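Long-range contacts in scarecrow-like protein 3 (Arabidopsis thaliana, PDB 6KPB), which is probably a transcription factor in plant development and binds zinc finger proteins such as JACKDAW/IDD10: residues I57-T62 with E80-L85; H168-D173 with E250-S255; L183-N188 with E221-P226; Q259-L264 with R412-E417; M346-Q351 with S478-R483. One frame throughout, in Å; residues are numbered along the deposited sequence.

Contact 1 (I57-T62 with E80-L85); sequences IHLLLT and EQLSHL
The backbone N of Leu85 makes two weak hydrogen bonds within its own helix, to Leu82 O at 3.3 Å and Gln81 O at 3.4 Å, and all three residues face helix 49-69. The pair 49-69 and 72-85 forms an antiparallel helical hairpin within the predicted leucine repeat I: their short segments run at 148° with axes 10.0 Å apart, and the nearest CA atoms are those of Leu59 and Leu82. Leu59 is the central side chain. The two leucines lie antiparallel, Leu82 CD2 beside Leu59 CB at 3.6 Å. From the same residue CD2 closes to 3.4 Å on Gln81 CB, the side chains standing nearly perpendicular, while the amide of Gln81 leads away from helix 49-69. Leu60 brings CD2 across Leu82, 3.9 Å from its CD2, because CG lies anti to the carbonyl carbon (chi1 -70°) and carries the branch toward helix 72-85. Leu82 also touches Thr101 of helix 92-109, and Glu80 OE1 makes a salt bridge with Lys117 NZ of the second subunit. With no hydrogen bond crossing between the two segments, their adhesion rests on apolar contact alone, methyl groups and the aliphatic base of a glutamine, while the charged link on the flank of helix 72-85 serves the dimer instead.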
# COMPACT_ATOMS: atom_id res chain seq x y z
N ILE A 57 9.36 4.60 26.64
CA ILE A 57 10.80 4.48 26.47
C ILE A 57 11.30 3.17 27.07
O ILE A 57 12.05 2.42 26.43
CB ILE A 57 11.53 5.68 27.09
CG1 ILE A 57 10.81 6.99 26.75
CG2 ILE A 57 12.98 5.73 26.64
CD1 ILE A 57 11.45 8.21 27.35
N HIS A 58 10.89 2.89 28.31
CA HIS A 58 11.26 1.63 28.96
C HIS A 58 10.85 0.43 28.11
O HIS A 58 11.64 -0.50 27.92
CB HIS A 58 10.63 1.57 30.35
CG HIS A 58 10.99 0.34 31.12
ND1 HIS A 58 12.26 0.11 31.61
CD2 HIS A 58 10.25 -0.73 31.50
CE1 HIS A 58 12.29 -1.04 32.25
NE2 HIS A 58 11.08 -1.58 32.19
N LEU A 59 9.63 0.44 27.58
CA LEU A 59 9.19 -0.65 26.72
C LEU A 59 10.10 -0.82 25.51
O LEU A 59 10.44 -1.95 25.13
CB LEU A 59 7.75 -0.42 26.26
CG LEU A 59 6.58 -1.03 27.05
CD1 LEU A 59 5.41 -0.07 27.12
CD2 LEU A 59 6.16 -2.35 26.42
N LEU A 60 10.52 0.29 24.90
CA LEU A 60 11.36 0.20 23.71
C LEU A 60 12.70 -0.45 24.03
O LEU A 60 13.13 -1.38 23.34
CB LEU A 60 11.57 1.59 23.11
CG LEU A 60 10.35 2.23 22.45
CD1 LEU A 60 10.64 3.66 22.01
CD2 LEU A 60 9.88 1.40 21.27
N LEU A 61 13.36 0.01 25.09
CA LEU A 61 14.63 -0.59 25.49
C LEU A 61 14.43 -2.03 25.96
O LEU A 61 15.23 -2.91 25.63
CB LEU A 61 15.30 0.24 26.58
CG LEU A 61 16.12 1.46 26.16
CD1 LEU A 61 15.24 2.63 25.77
CD2 LEU A 61 17.08 1.85 27.27
N THR A 62 13.37 -2.28 26.72
CA THR A 62 13.10 -3.63 27.21
C THR A 62 12.85 -4.59 26.05
O THR A 62 13.49 -5.65 25.95
CB THR A 62 11.90 -3.63 28.16
OG1 THR A 62 12.01 -2.52 29.06
CG2 THR A 62 11.86 -4.92 28.96
N GLU A 80 2.86 -5.97 22.66
CA GLU A 80 1.45 -5.81 22.97
C GLU A 80 1.20 -4.54 23.77
O GLU A 80 0.24 -3.80 23.50
CB GLU A 80 0.93 -7.03 23.73
CG GLU A 80 -0.51 -6.93 24.21
CD GLU A 80 -1.51 -7.51 23.23
OE1 GLU A 80 -2.53 -6.85 22.96
OE2 GLU A 80 -1.26 -8.62 22.72
N GLN A 81 2.05 -4.26 24.75
CA GLN A 81 1.91 -3.04 25.55
C GLN A 81 2.13 -1.80 24.70
O GLN A 81 1.40 -0.81 24.83
CB GLN A 81 2.88 -3.06 26.72
CG GLN A 81 2.74 -4.27 27.63
CD GLN A 81 2.47 -3.88 29.07
OE1 GLN A 81 1.64 -3.01 29.34
NE2 GLN A 81 3.18 -4.51 30.00
N LEU A 82 3.14 -1.83 23.82
CA LEU A 82 3.44 -0.66 22.99
C LEU A 82 2.28 -0.32 22.07
O LEU A 82 2.02 0.86 21.81
CB LEU A 82 4.71 -0.92 22.18
CG LEU A 82 6.05 -0.84 22.92
CD1 LEU A 82 7.11 -1.64 22.19
CD2 LEU A 82 6.47 0.61 23.07
N SER A 83 1.58 -1.34 21.57
CA SER A 83 0.52 -1.10 20.58
C SER A 83 -0.59 -0.23 21.15
O SER A 83 -1.09 0.67 20.47
CB SER A 83 -0.04 -2.43 20.09
OG SER A 83 0.95 -3.19 19.42
N HIS A 84 -0.99 -0.48 22.40
CA HIS A 84 -2.09 0.27 22.98
C HIS A 84 -1.69 1.68 23.39
O HIS A 84 -2.52 2.60 23.34
CB HIS A 84 -2.67 -0.48 24.18
CG HIS A 84 -3.75 -1.45 23.83
ND1 HIS A 84 -5.08 -1.09 23.77
CD2 HIS A 84 -3.71 -2.76 23.50
CE1 HIS A 84 -5.81 -2.14 23.43
NE2 HIS A 84 -5.00 -3.16 23.26
N LEU A 85 -0.43 1.88 23.79
CA LEU A 85 0.01 3.21 24.22
C LEU A 85 0.45 4.07 23.05
O LEU A 85 0.08 5.25 22.96
CB LEU A 85 1.13 3.08 25.25
CG LEU A 85 0.78 2.44 26.59
CD1 LEU A 85 1.89 2.68 27.60
CD2 LEU A 85 -0.55 2.95 27.11

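Contact 2 (H168-D173 with E250-S255); sequences HVIDLD and EALAVS
The VHIID motif, predicted to span Val167 to Asp171, forms an inner strand in the parallel part of the mixed sheet, and His168-Asp171 pair in parallel with Leu252-Ser255. The short strand axes lie 4.8 Å apart at 18°, and five backbone bonds hold the register: His168 N to Ala251 O (2.7 Å), Ala253 N to His168 O, Ile170 N to Ala253 O (2.9 Å), Ser255 N to Ile170 O, and the longer Leu172 N to Ser255 O (3.3 Å) where the strand ends. On one face the His168 side chain, its CG anti to the backbone N (chi1 -179°), lies alongside Leu252 and points the same way. Leu252 CD1 comes to 3.5 Å from His168 ND1 and also meets Ile170 CD1 at 3.7 Å, while Ile170 CG1 covers a face of the imidazole near its rim. The ND1 bond to Glu250 OE1 (2.9 Å) is weak, bent to 125°; the ring is fixed as well through NE2 to Thr200 OG1, and Glu250 is engaged by a salt bridge to Arg198. Asp171 OD1 accepts from Asp173 N, an Asx turn that shapes the exit from the strand. On the face bearing Val169, Ala253, Asp171 and Ser255 lies helix 178-189, where Trp180 NE1 binds Asp171 OD2 and Gln179 NE2 binds Ser255 OG; strands 196-203 and 345-351 flank the pair in the sheet.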
# COMPACT_ATOMS: atom_id res chain seq x y z
N HIS A 168 30.22 22.55 -15.26
CA HIS A 168 29.45 21.31 -15.26
C HIS A 168 29.18 20.92 -13.81
O HIS A 168 30.12 20.70 -13.04
CB HIS A 168 30.20 20.19 -15.99
CG HIS A 168 29.45 18.89 -16.04
ND1 HIS A 168 30.05 17.71 -16.44
CD2 HIS A 168 28.16 18.59 -15.76
CE1 HIS A 168 29.16 16.74 -16.39
NE2 HIS A 168 28.01 17.24 -15.98
N VAL A 169 27.91 20.85 -13.44
CA VAL A 169 27.49 20.48 -12.09
C VAL A 169 26.87 19.09 -12.15
O VAL A 169 26.03 18.82 -13.01
CB VAL A 169 26.50 21.50 -11.50
CG1 VAL A 169 26.03 21.06 -10.13
CG2 VAL A 169 27.14 22.88 -11.42
N ILE A 170 27.28 18.22 -11.23
CA ILE A 170 26.76 16.86 -11.14
C ILE A 170 25.92 16.76 -9.87
O ILE A 170 26.43 16.95 -8.76
CB ILE A 170 27.89 15.83 -11.14
CG1 ILE A 170 28.72 15.95 -12.42
CG2 ILE A 170 27.33 14.42 -11.00
CD1 ILE A 170 29.87 14.97 -12.49
N ASP A 171 24.64 16.45 -10.04
CA ASP A 171 23.70 16.29 -8.93
C ASP A 171 23.44 14.80 -8.74
O ASP A 171 22.81 14.16 -9.58
CB ASP A 171 22.40 17.05 -9.22
CG ASP A 171 21.46 17.09 -8.02
OD1 ASP A 171 21.72 16.39 -7.02
OD2 ASP A 171 20.46 17.83 -8.09
N LEU A 172 23.94 14.26 -7.62
CA LEU A 172 23.81 12.83 -7.37
C LEU A 172 22.41 12.42 -6.93
O LEU A 172 22.07 11.23 -7.00
CB LEU A 172 24.83 12.39 -6.32
CG LEU A 172 26.30 12.67 -6.66
CD1 LEU A 172 27.22 12.08 -5.61
CD2 LEU A 172 26.64 12.14 -8.05
N ASP A 173 21.59 13.37 -6.47
CA ASP A 173 20.19 13.11 -6.14
C ASP A 173 19.39 14.30 -6.66
O ASP A 173 19.11 15.25 -5.93
CB ASP A 173 19.98 12.89 -4.65
CG ASP A 173 18.53 12.62 -4.29
OD1 ASP A 173 17.76 13.59 -4.13
OD2 ASP A 173 18.15 11.43 -4.20
N GLU A 250 36.25 21.68 -18.83
CA GLU A 250 35.13 22.31 -18.15
C GLU A 250 35.28 22.13 -16.64
O GLU A 250 35.64 21.05 -16.16
CB GLU A 250 33.79 21.72 -18.61
CG GLU A 250 33.67 20.21 -18.46
CD GLU A 250 32.29 19.70 -18.85
OE1 GLU A 250 31.93 18.59 -18.42
OE2 GLU A 250 31.58 20.42 -19.58
N ALA A 251 35.01 23.20 -15.90
CA ALA A 251 35.10 23.15 -14.45
C ALA A 251 33.94 22.34 -13.89
O ALA A 251 32.80 22.45 -14.35
CB ALA A 251 35.10 24.56 -13.87
N LEU A 252 34.23 21.53 -12.88
CA LEU A 252 33.30 20.53 -12.38
C LEU A 252 33.01 20.75 -10.90
O LEU A 252 33.91 21.10 -10.13
CB LEU A 252 33.86 19.11 -12.59
CG LEU A 252 32.90 17.94 -12.37
CD1 LEU A 252 31.79 17.97 -13.41
CD2 LEU A 252 33.65 16.62 -12.42
N ALA A 253 31.76 20.53 -10.52
CA ALA A 253 31.34 20.57 -9.13
C ALA A 253 30.41 19.39 -8.87
O ALA A 253 29.59 19.04 -9.72
CB ALA A 253 30.63 21.89 -8.78
N VAL A 254 30.56 18.77 -7.70
CA VAL A 254 29.78 17.59 -7.32
C VAL A 254 28.99 17.92 -6.07
O VAL A 254 29.56 18.42 -5.09
CB VAL A 254 30.69 16.36 -7.10
CG1 VAL A 254 29.88 15.20 -6.56
CG2 VAL A 254 31.38 15.97 -8.40
N SER A 255 27.69 17.64 -6.09
CA SER A 255 26.80 17.88 -4.97
C SER A 255 26.23 16.56 -4.49
O SER A 255 25.55 15.86 -5.25
CB SER A 255 25.67 18.84 -5.36
OG SER A 255 24.73 18.98 -4.31

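Contact 3 (L183-N188 with E221-P226); sequences LLQAFN and EKLDIP
Asn188 lies against both Leu223 and Ile225 where helix 178-189, in the predicted VHIID region, packs on the turn that follows helix 206-223, in the predicted leucine repeat II. Its CG is anti to the backbone N (chi1 -154°), which carries the amide toward both; the side chain runs antiparallel to that of Ile225, CB 3.7 Å from Ile225 CD1. Leu223 stands nearly perpendicular to Gln185, its CD1 resting 3.6 Å from Gln185 N and 3.9 Å from Leu184 CB. Ile225 puts CD1 against Leu184 CD2 at 3.8 Å. Asp224 takes positive phi (55°), which turns the chain so that Ile225, like Leu223 before it, points toward helix 178-189. Asn188 ND2 faces Leu223 O, but the modelled separation is too short to be trusted. With an alanine at Leu223, Leu184 CB would probably lose its methyl cover and a gap would open beside the Asn188 amide. The chemistry is mixed: apolar branches supply most of this plain packing, an amide lying beside the carbonyl of Leu223.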
# COMPACT_ATOMS: atom_id res chain seq x y z
N LEU A 183 20.73 28.85 -8.37
CA LEU A 183 22.08 28.96 -8.92
C LEU A 183 22.05 29.49 -10.35
O LEU A 183 22.99 30.17 -10.78
CB LEU A 183 22.79 27.61 -8.87
CG LEU A 183 24.28 27.64 -9.22
CD1 LEU A 183 25.02 28.55 -8.25
CD2 LEU A 183 24.89 26.25 -9.22
N LEU A 184 20.99 29.18 -11.10
CA LEU A 184 20.84 29.72 -12.45
C LEU A 184 20.76 31.24 -12.42
O LEU A 184 21.48 31.93 -13.15
CB LEU A 184 19.60 29.13 -13.12
CG LEU A 184 19.79 27.87 -13.96
CD1 LEU A 184 18.45 27.25 -14.31
CD2 LEU A 184 20.57 28.21 -15.22
N GLN A 185 19.88 31.79 -11.57
CA GLN A 185 19.75 33.24 -11.47
C GLN A 185 21.04 33.88 -10.97
O GLN A 185 21.43 34.95 -11.44
CB GLN A 185 18.59 33.59 -10.54
CG GLN A 185 18.49 35.07 -10.19
CD GLN A 185 18.19 35.94 -11.39
OE1 GLN A 185 17.04 36.07 -11.81
NE2 GLN A 185 19.23 36.55 -11.96
N ALA A 186 21.71 33.23 -10.01
CA ALA A 186 22.94 33.80 -9.46
C ALA A 186 24.05 33.82 -10.49
O ALA A 186 24.80 34.80 -10.59
CB ALA A 186 23.36 33.00 -8.22
N PHE A 187 24.19 32.75 -11.27
CA PHE A 187 25.15 32.74 -12.37
C PHE A 187 24.85 33.86 -13.37
O PHE A 187 25.77 34.50 -13.89
CB PHE A 187 25.14 31.39 -13.08
CG PHE A 187 26.19 30.43 -12.59
CD1 PHE A 187 27.46 30.88 -12.27
CD2 PHE A 187 25.91 29.08 -12.44
CE1 PHE A 187 28.43 30.00 -11.82
CE2 PHE A 187 26.87 28.20 -11.99
CZ PHE A 187 28.14 28.66 -11.68
N ASN A 188 23.56 34.10 -13.64
CA ASN A 188 23.20 35.14 -14.59
C ASN A 188 23.49 36.53 -14.04
O ASN A 188 23.78 37.45 -14.82
CB ASN A 188 21.72 35.01 -14.96
CG ASN A 188 21.40 35.59 -16.32
OD1 ASN A 188 22.10 36.48 -16.81
ND2 ASN A 188 20.35 35.08 -16.95
N GLU A 221 15.84 29.22 -20.30
CA GLU A 221 15.37 29.89 -21.51
C GLU A 221 14.88 31.30 -21.20
O GLU A 221 15.07 32.22 -22.00
CB GLU A 221 14.27 29.07 -22.18
N LYS A 222 14.24 31.48 -20.04
CA LYS A 222 13.84 32.82 -19.63
C LYS A 222 15.04 33.66 -19.23
O LYS A 222 15.09 34.87 -19.50
CB LYS A 222 12.83 32.74 -18.48
CG LYS A 222 11.48 32.17 -18.86
CD LYS A 222 10.61 31.95 -17.62
CE LYS A 222 9.29 31.30 -17.98
NZ LYS A 222 8.58 30.80 -16.77
N LEU A 223 16.02 33.05 -18.57
CA LEU A 223 17.21 33.75 -18.12
C LEU A 223 18.24 33.96 -19.22
O LEU A 223 19.27 34.60 -18.97
CB LEU A 223 17.85 33.00 -16.95
CG LEU A 223 17.20 33.22 -15.58
CD1 LEU A 223 17.85 32.33 -14.53
CD2 LEU A 223 17.32 34.68 -15.19
N ASP A 224 17.99 33.44 -20.42
CA ASP A 224 18.91 33.58 -21.55
C ASP A 224 20.31 33.08 -21.19
O ASP A 224 21.32 33.74 -21.43
CB ASP A 224 18.94 35.03 -22.05
CG ASP A 224 19.53 35.16 -23.45
OD1 ASP A 224 18.98 34.52 -24.38
OD2 ASP A 224 20.53 35.88 -23.61
N ILE A 225 20.35 31.89 -20.60
CA ILE A 225 21.59 31.24 -20.19
C ILE A 225 21.81 30.03 -21.09
O ILE A 225 20.90 29.20 -21.22
CB ILE A 225 21.55 30.80 -18.71
CG1 ILE A 225 21.84 31.99 -17.78
CG2 ILE A 225 22.52 29.66 -18.45
CD1 ILE A 225 21.98 31.61 -16.32
N PRO A 226 22.97 29.90 -21.74
CA PRO A 226 23.27 28.65 -22.45
C PRO A 226 23.37 27.50 -21.46
O PRO A 226 24.28 27.47 -20.63
CB PRO A 226 24.61 28.95 -23.13
CG PRO A 226 25.23 30.03 -22.30
CD PRO A 226 24.08 30.86 -21.79

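Contact 4 (Q259-L264 with R412-E417); sequences QLHTFL and RRERHE
Inverse gamma turns centred on Glu414 and Arg415 fold the irregular segment 412-417 against a short 3-10 turn, residues 261-264, and so join the predicted PFYRE and SAW regions of the GRAS fold. The turns rest on weak backbone bonds, Arg415 N to Arg413 O and His416 N to Glu414 O, and the backbones come close at Thr262 and Arg413, whose CA atoms are 4.9 Å apart. His261 is the main side chain. Its CG is tucked between its own N and C atoms (chi1 65°), which sets the ring among the turns: Arg413 O meets its edge in plane, 3.2 Å from CD2, and His416 stands edge-to-face over it, centroids 4.8 Å apart and planes at 81°. The Glu414 carboxylate links the two imidazoles. His261 NE2 donates to OE1 at 3.3 Å, and His416 NE2 to OE2 at 2.9 Å, each oxygen being met from above the carboxylate plane. Outside the pair, His261 ND1 bonds to Glu350 OE2, so the ring is held at both nitrogens. Thr262 CG2 lies at the edge of the Arg413 guanidinium, 3.3 Å from NH2. Further along, Leu264 meets the extended Arg415 chain, CB to CD at 3.7 Å. Glu417, salt-bridged to Arg425, bears on the same leucine with its carboxyl carbon, the CD atom standing 3.6 Å from Leu264 CD1.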
# COMPACT_ATOMS: atom_id res chain seq x y z
N GLN A 259 23.59 11.35 0.31
CA GLN A 259 23.85 10.17 -0.50
C GLN A 259 25.11 9.40 -0.12
O GLN A 259 25.21 8.22 -0.46
CB GLN A 259 23.95 10.54 -1.99
CG GLN A 259 22.68 11.16 -2.55
CD GLN A 259 21.45 10.33 -2.23
OE1 GLN A 259 21.40 9.13 -2.49
NE2 GLN A 259 20.44 10.98 -1.64
N LEU A 260 26.05 10.03 0.59
CA LEU A 260 27.33 9.37 0.84
C LEU A 260 27.18 8.20 1.81
O LEU A 260 27.81 7.16 1.62
CB LEU A 260 28.34 10.38 1.37
CG LEU A 260 29.76 10.23 0.83
CD1 LEU A 260 29.75 10.25 -0.69
CD2 LEU A 260 30.67 11.32 1.38
N HIS A 261 26.34 8.35 2.84
CA HIS A 261 26.17 7.29 3.82
C HIS A 261 25.59 6.02 3.21
O HIS A 261 25.68 4.95 3.82
CB HIS A 261 25.29 7.77 4.98
CG HIS A 261 23.88 8.08 4.58
ND1 HIS A 261 23.38 9.36 4.54
CD2 HIS A 261 22.85 7.27 4.22
CE1 HIS A 261 22.12 9.33 4.16
NE2 HIS A 261 21.77 8.07 3.96
N THR A 262 24.98 6.12 2.02
CA THR A 262 24.45 4.95 1.34
C THR A 262 25.53 3.90 1.10
O THR A 262 25.28 2.70 1.20
CB THR A 262 23.79 5.37 0.02
OG1 THR A 262 22.51 5.94 0.29
CG2 THR A 262 23.64 4.20 -0.93
N PHE A 263 26.75 4.35 0.80
CA PHE A 263 27.82 3.43 0.42
C PHE A 263 28.44 2.69 1.59
O PHE A 263 29.30 1.83 1.37
CB PHE A 263 28.91 4.20 -0.33
CG PHE A 263 28.48 4.72 -1.67
CD1 PHE A 263 27.87 5.96 -1.78
CD2 PHE A 263 28.67 3.98 -2.82
CE1 PHE A 263 27.47 6.45 -3.00
CE2 PHE A 263 28.27 4.46 -4.05
CZ PHE A 263 27.67 5.70 -4.14
N LEU A 264 28.04 2.99 2.83
CA LEU A 264 28.59 2.28 3.98
C LEU A 264 27.99 0.88 4.15
O LEU A 264 28.42 0.15 5.04
CB LEU A 264 28.36 3.08 5.27
CG LEU A 264 29.06 4.44 5.40
CD1 LEU A 264 28.89 4.99 6.81
CD2 LEU A 264 30.53 4.34 5.05
N ARG A 412 20.76 -2.28 5.04
CA ARG A 412 20.70 -1.10 5.90
C ARG A 412 21.47 0.02 5.21
O ARG A 412 22.70 0.08 5.30
CB ARG A 412 21.26 -1.41 7.28
CG ARG A 412 20.90 -0.38 8.34
CD ARG A 412 21.27 -0.87 9.73
NE ARG A 412 22.63 -0.50 10.11
CZ ARG A 412 23.43 -1.27 10.83
NH1 ARG A 412 23.02 -2.46 11.23
NH2 ARG A 412 24.65 -0.86 11.14
N ARG A 413 20.75 0.91 4.53
CA ARG A 413 21.37 2.00 3.80
C ARG A 413 21.49 3.28 4.61
O ARG A 413 22.37 4.10 4.32
CB ARG A 413 20.58 2.29 2.52
CG ARG A 413 20.03 1.05 1.83
CD ARG A 413 19.83 1.27 0.34
NE ARG A 413 21.10 1.55 -0.33
CZ ARG A 413 21.98 0.62 -0.68
NH1 ARG A 413 21.73 -0.66 -0.42
NH2 ARG A 413 23.10 0.96 -1.30
N GLU A 414 20.64 3.47 5.62
CA GLU A 414 20.63 4.68 6.42
C GLU A 414 21.68 4.60 7.53
O GLU A 414 21.39 4.66 8.73
CB GLU A 414 19.24 4.92 7.00
CG GLU A 414 18.18 5.25 5.96
CD GLU A 414 18.51 6.48 5.15
OE1 GLU A 414 18.98 6.33 3.99
OE2 GLU A 414 18.33 7.60 5.67
N ARG A 415 22.94 4.49 7.11
CA ARG A 415 24.07 4.36 8.04
C ARG A 415 24.65 5.75 8.28
O ARG A 415 25.71 6.13 7.78
CB ARG A 415 25.11 3.39 7.49
CG ARG A 415 24.60 1.97 7.38
CD ARG A 415 25.63 1.05 6.75
NE ARG A 415 25.26 -0.35 6.88
CZ ARG A 415 25.65 -1.14 7.87
NH1 ARG A 415 26.44 -0.67 8.82
NH2 ARG A 415 25.26 -2.41 7.91
N HIS A 416 23.93 6.53 9.09
CA HIS A 416 24.34 7.89 9.38
C HIS A 416 25.53 7.90 10.33
O HIS A 416 25.59 7.12 11.29
CB HIS A 416 23.18 8.67 9.99
CG HIS A 416 21.90 8.57 9.21
ND1 HIS A 416 20.66 8.59 9.80
CD2 HIS A 416 21.68 8.43 7.88
CE1 HIS A 416 19.72 8.48 8.88
NE2 HIS A 416 20.32 8.38 7.70
N GLU A 417 26.49 8.79 10.06
CA GLU A 417 27.65 8.96 10.92
C GLU A 417 27.89 10.45 11.12
O GLU A 417 27.38 11.29 10.37
CB GLU A 417 28.90 8.28 10.35
CG GLU A 417 28.78 6.76 10.28
CD GLU A 417 30.12 6.08 10.01
OE1 GLU A 417 30.99 6.72 9.39
OE2 GLU A 417 30.29 4.92 10.44

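Contact 5 (M346-Q351 with S478-R483); sequences MVVTEQ and SAWRCR
Met346 and Trp480 pair their backbones at one end of an antiparallel strand contact in the GRAS sheet, where the Ser478-Ala479-Trp480 sequence of the predicted SAW region lies beside strand 345-351. Met346 N donates to Trp480 O at 2.6 Å, and Trp480 N returns a bond to Met346 O. Two residues on, Val348 N reaches Ser478 O (2.8 Å) and Ser478 N reaches Val348 O (2.9 Å). Between these hydrogen-bonded pairs, Val347 and Ala479 form a non-hydrogen-bonded pair, CG1 to CB at 4.2 Å, on the opposite face from the indole. Trp480 sets CD1 against Val348 CG2 at 4.0 Å, while Met346 O approaches the ring at its edge. Ser478 helps to fix the ring's turn: its OG, flanked by both backbone neighbours (chi1 60°), accepts from the indole NE1. A leucine in place of Trp480 would probably leave Ser478 OG without this donor and strip the indole cover from Val348. In the next shell Ile426 of helix 419-428 touches Met346, Val348 and Trp480, and Phe431 packs on Met346 and Trp480. The NE1 to Ser478 OG bond measures 2.7 Å, with the hydroxyl oxygen 21° out of the indole plane.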
# COMPACT_ATOMS: atom_id res chain seq x y z
N MET A 346 33.59 19.75 -4.14
CA MET A 346 32.56 18.78 -3.79
C MET A 346 31.87 19.25 -2.52
O MET A 346 32.54 19.54 -1.52
CB MET A 346 33.15 17.38 -3.58
CG MET A 346 32.11 16.35 -3.14
SD MET A 346 32.76 14.68 -3.01
CE MET A 346 33.89 14.85 -1.63
N VAL A 347 30.55 19.33 -2.56
CA VAL A 347 29.75 19.77 -1.42
C VAL A 347 28.96 18.58 -0.90
O VAL A 347 28.30 17.88 -1.68
CB VAL A 347 28.84 20.95 -1.79
CG1 VAL A 347 29.68 22.18 -2.10
CG2 VAL A 347 27.97 20.61 -2.99
N VAL A 348 29.05 18.34 0.40
CA VAL A 348 28.47 17.16 1.03
C VAL A 348 27.50 17.61 2.11
O VAL A 348 27.88 18.37 3.02
CB VAL A 348 29.55 16.24 1.62
CG1 VAL A 348 28.91 15.03 2.29
CG2 VAL A 348 30.54 15.81 0.54
N THR A 349 26.26 17.15 2.02
CA THR A 349 25.26 17.33 3.06
C THR A 349 24.89 15.95 3.60
O THR A 349 24.45 15.09 2.84
CB THR A 349 24.02 18.06 2.54
OG1 THR A 349 24.39 19.36 2.08
CG2 THR A 349 22.98 18.20 3.64
N GLU A 350 25.08 15.76 4.90
CA GLU A 350 24.88 14.46 5.52
C GLU A 350 24.21 14.62 6.87
O GLU A 350 24.30 15.68 7.51
CB GLU A 350 26.20 13.70 5.69
CG GLU A 350 26.58 12.82 4.52
CD GLU A 350 25.60 11.68 4.32
OE1 GLU A 350 25.36 11.29 3.15
OE2 GLU A 350 25.06 11.18 5.32
N GLN A 351 23.52 13.57 7.31
CA GLN A 351 23.06 13.51 8.68
C GLN A 351 24.25 13.55 9.63
O GLN A 351 25.32 13.00 9.34
CB GLN A 351 22.24 12.23 8.93
CG GLN A 351 20.81 12.27 8.40
CD GLN A 351 20.70 11.80 6.97
OE1 GLN A 351 21.70 11.67 6.26
NE2 GLN A 351 19.48 11.53 6.53
N SER A 478 29.47 20.51 4.19
CA SER A 478 30.92 20.68 4.08
C SER A 478 31.32 20.73 2.61
O SER A 478 30.71 20.06 1.76
CB SER A 478 31.67 19.56 4.80
OG SER A 478 31.34 18.29 4.26
N ALA A 479 32.36 21.50 2.33
CA ALA A 479 32.88 21.69 0.98
C ALA A 479 34.31 21.18 0.90
O ALA A 479 35.09 21.34 1.85
CB ALA A 479 32.81 23.16 0.55
N TRP A 480 34.66 20.58 -0.23
CA TRP A 480 35.95 19.91 -0.38
C TRP A 480 36.50 20.13 -1.78
O TRP A 480 35.76 20.23 -2.76
CB TRP A 480 35.82 18.40 -0.10
CG TRP A 480 35.12 18.11 1.18
CD1 TRP A 480 33.77 18.00 1.37
CD2 TRP A 480 35.72 17.89 2.46
NE1 TRP A 480 33.49 17.73 2.68
CE2 TRP A 480 34.67 17.66 3.38
CE3 TRP A 480 37.04 17.88 2.92
CZ2 TRP A 480 34.91 17.41 4.73
CZ3 TRP A 480 37.27 17.63 4.26
CH2 TRP A 480 36.21 17.40 5.15
N ARG A 481 37.83 20.21 -1.86
CA ARG A 481 38.55 20.32 -3.12
C ARG A 481 39.60 19.22 -3.18
O ARG A 481 39.99 18.64 -2.17
CB ARG A 481 39.23 21.69 -3.27
CG ARG A 481 40.33 21.91 -2.26
CD ARG A 481 41.20 23.10 -2.60
NE ARG A 481 42.61 22.73 -2.65
CZ ARG A 481 43.38 22.56 -1.58
NH1 ARG A 481 44.65 22.22 -1.72
NH2 ARG A 481 42.87 22.72 -0.36
N CYS A 482 40.08 18.96 -4.40
CA CYS A 482 41.04 17.88 -4.61
C CYS A 482 42.44 18.31 -4.18
O CYS A 482 42.89 19.41 -4.51
CB CYS A 482 41.05 17.46 -6.08
SG CYS A 482 39.52 16.68 -6.63
N ARG A 483 43.12 17.43 -3.45
CA ARG A 483 44.49 17.68 -3.02
C ARG A 483 45.47 17.04 -4.00
O ARG A 483 45.12 16.13 -4.76
CB ARG A 483 44.72 17.14 -1.61
CG ARG A 483 45.96 17.69 -0.92
CD ARG A 483 46.28 16.95 0.37
NE ARG A 483 45.29 17.22 1.41
CZ ARG A 483 44.35 16.36 1.78
NH1 ARG A 483 44.26 15.17 1.20
NH2 ARG A 483 43.49 16.68 2.74

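Contacts 2 and 5 share one mixed sheet: strands 251-257 and 345-351 are neighbours in it, and the contact centres are about 12 Å apart. Contact 4 lies about 15 Å from contact 5 between centres, His261 CE1 packing on Gln351 OE1; their segments alternate, so the predicted PFYRE and SAW regions are interleaved along the chain. Asp173 OD2 packs on Gln259 NE2, so contacts 2, 4 and 5 form one connected region round the sheet. Contact 3 nests inside the chain loop closed by contact 2. Contact 1 closes first, its centre about 28 Å from that of contact 4 and about 46 Å from that of contact 2, in the helical part that touches the second subunit and a bound peptide.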